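PDB 4L0K: DraIII from Deinococcus radiophilus, which cuts double-stranded DNA at specific sequences as a type II restriction endonuclease, probably working as a dimer. Local coordinates for residues A[208-211]-A[212-216]; A[98-101]-A[102-106]. All coordinates share one frame; numbering follows the deposited sequence.

Interaction 1. Residues A[208-211]-A[212-216]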
loop_
_atom_site.group_PDB
_atom_site.type_symbol
_atom_site.label_atom_id
_atom_site.label_comp_id
_atom_site.label_asym_id
_atom_site.label_seq_id
_atom_site.Cartn_x
_atom_site.Cartn_y
_atom_site.Cartn_z
ATOM N N LYS A 208 3.708 9.348 -5.484
ATOM C CA LYS A 208 3.737 10.803 -5.619
ATOM C C LYS A 208 4.948 11.420 -4.918
ATOM O O LYS A 208 5.451 10.895 -3.922
ATOM C CB LYS A 208 2.438 11.431 -5.069
ATOM C CG LYS A 208 1.164 11.020 -5.829
ATOM C CD LYS A 208 -0.018 11.883 -5.412
ATOM C CE LYS A 208 -1.317 11.433 -6.074
ATOM N NZ LYS A 208 -1.317 11.631 -7.558
ATOM N N SER A 209 5.417 12.545 -5.430
ATOM C CA SER A 209 6.393 13.317 -4.681
ATOM C C SER A 209 5.657 14.003 -3.539
ATOM O O SER A 209 4.417 14.035 -3.502
ATOM C CB SER A 209 7.083 14.351 -5.569
ATOM O OG SER A 209 6.217 15.437 -5.857
ATOM N N LEU A 210 6.422 14.561 -2.615
ATOM C CA LEU A 210 5.852 15.247 -1.473
ATOM C C LEU A 210 4.927 16.367 -1.945
ATOM O O LEU A 210 3.740 16.415 -1.559
ATOM C CB LEU A 210 6.963 15.801 -0.600
ATOM C CG LEU A 210 7.021 15.218 0.805
ATOM C CD1 LEU A 210 6.746 13.740 0.796
ATOM C CD2 LEU A 210 8.379 15.500 1.438
ATOM N N ASP A 211 5.459 17.238 -2.800
ATOM C CA ASP A 211 4.701 18.380 -3.306
ATOM C C ASP A 211 3.438 17.940 -4.057
ATOM O O ASP A 211 2.385 18.538 -3.876
ATOM C CB ASP A 211 5.567 19.273 -4.199
ATOM C CG ASP A 211 6.724 19.925 -3.442
ATOM O OD1 ASP A 211 6.718 19.925 -2.189
ATOM O OD2 ASP A 211 7.647 20.451 -4.106
ATOM N N GLU A 212 3.529 16.898 -4.884
ATOM C CA GLU A 212 2.321 16.376 -5.555
ATOM C C GLU A 212 1.331 15.845 -4.532
ATOM O O GLU A 212 0.125 15.982 -4.699
ATOM C CB GLU A 212 2.652 15.268 -6.565
ATOM C CG GLU A 212 3.350 15.742 -7.841
ATOM C CD GLU A 212 4.224 14.655 -8.458
ATOM O OE1 GLU A 212 5.038 14.979 -9.341
ATOM O OE2 GLU A 212 4.109 13.476 -8.053
ATOM N N PHE A 213 1.842 15.230 -3.467
ATOM C CA PHE A 213 0.979 14.591 -2.475
ATOM C C PHE A 213 0.180 15.671 -1.729
ATOM O O PHE A 213 -1.021 15.510 -1.480
ATOM C CB PHE A 213 1.829 13.772 -1.490
ATOM C CG PHE A 213 1.035 12.830 -0.600
ATOM C CD1 PHE A 213 -0.213 12.352 -0.985
ATOM C CD2 PHE A 213 1.554 12.416 0.620
ATOM C CE1 PHE A 213 -0.931 11.486 -0.172
ATOM C CE2 PHE A 213 0.843 11.536 1.438
ATOM C CZ PHE A 213 -0.405 11.074 1.041
ATOM N N TYR A 214 0.866 16.769 -1.388
ATOM C CA TYR A 214 0.276 17.876 -0.619
ATOM C C TYR A 214 -0.708 18.608 -1.496
ATOM O O TYR A 214 -1.799 18.952 -1.056
ATOM C CB TYR A 214 1.355 18.854 -0.145
ATOM C CG TYR A 214 2.360 18.262 0.815
ATOM C CD1 TYR A 214 1.990 17.264 1.707
ATOM C CD2 TYR A 214 3.676 18.697 0.832
ATOM C CE1 TYR A 214 2.891 16.717 2.587
ATOM C CE2 TYR A 214 4.587 18.154 1.721
ATOM C CZ TYR A 214 4.180 17.159 2.592
ATOM O OH TYR A 214 5.067 16.598 3.471
ATOM N N LEU A 215 -0.315 18.820 -2.753
ATOM C CA LEU A 215 -1.194 19.438 -3.732
ATOM C C LEU A 215 -2.493 18.603 -3.869
ATOM O O LEU A 215 -3.608 19.138 -3.820
ATOM C CB LEU A 215 -0.452 19.604 -5.066
ATOM C CG LEU A 215 -1.285 20.140 -6.233
ATOM C CD1 LEU A 215 -1.679 21.596 -5.998
ATOM C CD2 LEU A 215 -0.566 19.970 -7.571
ATOM N N TRP A 216 -2.321 17.286 -3.990
ATOM C CA TRP A 216 -3.429 16.325 -4.022
ATOM C C TRP A 216 -4.359 16.464 -2.828
ATOM O O TRP A 216 -5.576 16.549 -3.006
ATOM C CB TRP A 216 -2.902 14.885 -4.052
ATOM C CG TRP A 216 -3.974 13.872 -4.074
ATOM C CD1 TRP A 216 -4.748 13.526 -5.149
ATOM C CD2 TRP A 216 -4.397 13.037 -2.995
ATOM N NE1 TRP A 216 -5.629 12.537 -4.805
ATOM C CE2 TRP A 216 -5.444 12.215 -3.490
ATOM C CE3 TRP A 216 -3.997 12.895 -1.666
ATOM C CZ2 TRP A 216 -6.099 11.279 -2.696
ATOM C CZ3 TRP A 216 -4.641 11.949 -0.877
ATOM C CH2 TRP A 216 -5.682 11.154 -1.394
#
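The backbone N of F213 gives its hydrogen to S209 O, 2.8 Å away, and this bond opens the first turn of helix 210-226. S209 and E212 trade two more bonds. E212 N donates to S209 OG at 3.2 Å, nearly straight at 168°, while S209 N runs to E212 OE2 at 3.1 Å. That second donor comes in from above the carboxylate plane, 57° out of it. E212 can reply because its CG lies anti to the carbonyl carbon (chi1 -72°), which turns the extended chain back toward the start of the helix.

One residue on, L210 O accepts from Y214 N and also sits 3.2 Å over one face of the Y214 ring. The phenol lies alongside L210, both side chains pointing the same way; L210 CG packs 3.6 Å from Y214 OH, and that hydroxyl is hydrogen-bonded to I159 O of a neighbouring loop. A phenylalanine here would probably leave I159 O without that partner and loosen the tie between helix and loop.

K208 passes across W216 at about a right angle, K208 CE resting over one face of the indole, 4.1 Å from W216 CG. F200 of the second subunit meets both, by cation-pi with K208 and edge-to-face with W216. The reciprocal S209-E212 pair is a capping box, closing the N-terminus of a helix that packs against the partner subunit.

Interaction 2. Residues A[98-101]-A[102-106]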
loop_
_atom_site.group_PDB
_atom_site.type_symbol
_atom_site.label_atom_id
_atom_site.label_comp_id
_atom_site.label_asym_id
_atom_site.label_seq_id
_atom_site.Cartn_x
_atom_site.Cartn_y
_atom_site.Cartn_z
ATOM N N PRO A 98 10.519 -13.503 -14.373
ATOM C CA PRO A 98 9.453 -12.842 -15.137
ATOM C C PRO A 98 9.673 -11.333 -15.261
ATOM O O PRO A 98 10.365 -10.734 -14.430
ATOM C CB PRO A 98 8.187 -13.145 -14.324
ATOM C CG PRO A 98 8.669 -13.506 -12.965
ATOM C CD PRO A 98 10.009 -14.143 -13.146
ATOM N N GLU A 99 9.082 -10.739 -16.296
ATOM C CA GLU A 99 9.294 -9.336 -16.642
ATOM C C GLU A 99 9.153 -8.397 -15.450
ATOM O O GLU A 99 9.953 -7.471 -15.274
ATOM C CB GLU A 99 8.319 -8.932 -17.745
ATOM C CG GLU A 99 8.256 -7.443 -18.025
ATOM C CD GLU A 99 8.503 -7.121 -19.489
ATOM O OE1 GLU A 99 9.413 -7.744 -20.083
ATOM O OE2 GLU A 99 7.786 -6.257 -20.044
ATOM N N ILE A 100 8.147 -8.659 -14.622
ATOM C CA ILE A 100 7.809 -7.789 -13.507
ATOM C C ILE A 100 8.899 -7.757 -12.437
ATOM O O ILE A 100 9.197 -6.702 -11.877
ATOM C CB ILE A 100 6.446 -8.179 -12.897
ATOM C CG1 ILE A 100 5.330 -7.798 -13.865
ATOM C CG2 ILE A 100 6.220 -7.505 -11.545
ATOM C CD1 ILE A 100 3.948 -8.180 -13.374
ATOM N N THR A 101 9.511 -8.900 -12.156
ATOM C CA THR A 101 10.578 -8.908 -11.159
ATOM C C THR A 101 11.862 -8.239 -11.668
ATOM O O THR A 101 12.592 -7.639 -10.884
ATOM C CB THR A 101 10.844 -10.322 -10.581
ATOM O OG1 THR A 101 11.890 -10.978 -11.311
ATOM C CG2 THR A 101 9.569 -11.147 -10.626
ATOM N N ARG A 102 12.118 -8.319 -12.974
ATOM C CA ARG A 102 13.221 -7.570 -13.588
ATOM C C ARG A 102 12.950 -6.065 -13.463
ATOM O O ARG A 102 13.820 -5.290 -13.043
ATOM C CB ARG A 102 13.394 -7.944 -15.067
ATOM C CG ARG A 102 13.578 -9.432 -15.342
ATOM C CD ARG A 102 13.486 -9.725 -16.836
ATOM N NE ARG A 102 14.733 -9.418 -17.535
ATOM C CZ ARG A 102 14.952 -9.659 -18.826
ATOM N NH1 ARG A 102 14.006 -10.216 -19.566
ATOM N NH2 ARG A 102 16.120 -9.344 -19.376
ATOM N N LEU A 103 11.734 -5.668 -13.822
ATOM C CA LEU A 103 11.305 -4.284 -13.677
ATOM C C LEU A 103 11.469 -3.737 -12.253
ATOM O O LEU A 103 12.067 -2.676 -12.051
ATOM C CB LEU A 103 9.867 -4.120 -14.157
ATOM C CG LEU A 103 9.758 -3.467 -15.538
ATOM C CD1 LEU A 103 10.828 -4.014 -16.488
ATOM C CD2 LEU A 103 8.361 -3.654 -16.122
ATOM N N LYS A 104 10.959 -4.463 -11.269
ATOM C CA LYS A 104 11.091 -4.016 -9.884
ATOM C C LYS A 104 12.551 -3.987 -9.395
ATOM O O LYS A 104 12.971 -3.039 -8.680
ATOM C CB LYS A 104 10.179 -4.831 -8.960
ATOM C CG LYS A 104 8.759 -4.280 -8.929
ATOM C CD LYS A 104 7.721 -5.344 -8.626
ATOM C CE LYS A 104 6.318 -4.790 -8.847
ATOM N NZ LYS A 104 5.265 -5.820 -8.625
ATOM N N ILE A 105 13.321 -5.005 -9.800
ATOM C CA ILE A 105 14.754 -5.017 -9.506
ATOM C C ILE A 105 15.425 -3.731 -10.027
ATOM O O ILE A 105 16.154 -3.067 -9.290
ATOM C CB ILE A 105 15.460 -6.255 -10.072
ATOM C CG1 ILE A 105 15.142 -7.480 -9.219
ATOM C CG2 ILE A 105 16.966 -6.064 -10.060
ATOM C CD1 ILE A 105 15.524 -8.794 -9.885
ATOM N N ARG A 106 15.148 -3.368 -11.280
ATOM C CA ARG A 106 15.717 -2.148 -11.854
ATOM C C ARG A 106 15.192 -0.890 -11.164
ATOM O O ARG A 106 15.894 0.118 -11.066
ATOM C CB ARG A 106 15.434 -2.061 -13.352
ATOM C CG ARG A 106 16.059 -3.203 -14.172
ATOM C CD ARG A 106 17.411 -3.659 -13.626
ATOM N NE ARG A 106 18.120 -4.510 -14.583
ATOM C CZ ARG A 106 19.371 -4.916 -14.412
ATOM N NH1 ARG A 106 20.035 -4.565 -13.322
ATOM N NH2 ARG A 106 19.963 -5.671 -15.318
HETATM O O HOH W 1 11.146 -9.902 -19.468
#
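R102 reaches back along the first turn of helix 99-107 toward P98 and E99, with P98 at the N-cap position. Starting at the base, R102 CB sits 3.5 Å from E99 O, and CG comes within 3.6 Å of P98 O. The first torsion explains this: with CG anti to the carbonyl carbon (chi1 -55°), the chain is directed back along the helix and CG meets P98 O. CD remains close to P98 O, and a bend at chi3 (80°) then swings the guanidinium away from the backbone. At the tip the two amino groups have different jobs. NH1 donates to a water at 2.9 Å, and the same water gives a hydrogen to E99 OE1, so the opposite charges are joined through solvent rather than by direct contact. NH2 makes a salt bridge to D83, which R106 also meets through its own NH2; the two arginines thus tie this helix to the start of helix 83-89.

P98 O is approached by three donors, all weakly: the backbone N atoms of T101 and R102, and T101 OG1. Beyond them the regular helical pattern takes over, with L103 N to E99 O, K104 N to I100 O and I105 N to T101 O each at 2.9 Å.

Among the other side chains, E99 CG lies 4.2 Å from L103 CD2. I105 folds its CG1 back over T101 O, and the I105 side chain also touches M74 and A79 of nearby loops. K104 runs beside I100, the two pointing the same way; its methylenes pass the I100 CG2 methyl, and the NZ at the end stops 3.5 Å from that carbon.

Interaction 2 comes first along the chain, at the start of helix 99-107, and interaction 1 follows more than a hundred residues later at the start of the C-terminal helix 210-226. Their centres are 26 Å apart and their nearest atoms about 15 Å, so they do not touch; each lies about 21 Å from the centre of the chain. Both are helix beginnings at the surface, but with different neighbours. The residues 98-106 meet no other chain of the assembly and are tied by charge to the stretch around helix 83-89. The residues 208-216 follow helix 199-205 and face the second subunit, so that helix start forms part of the dimer interface.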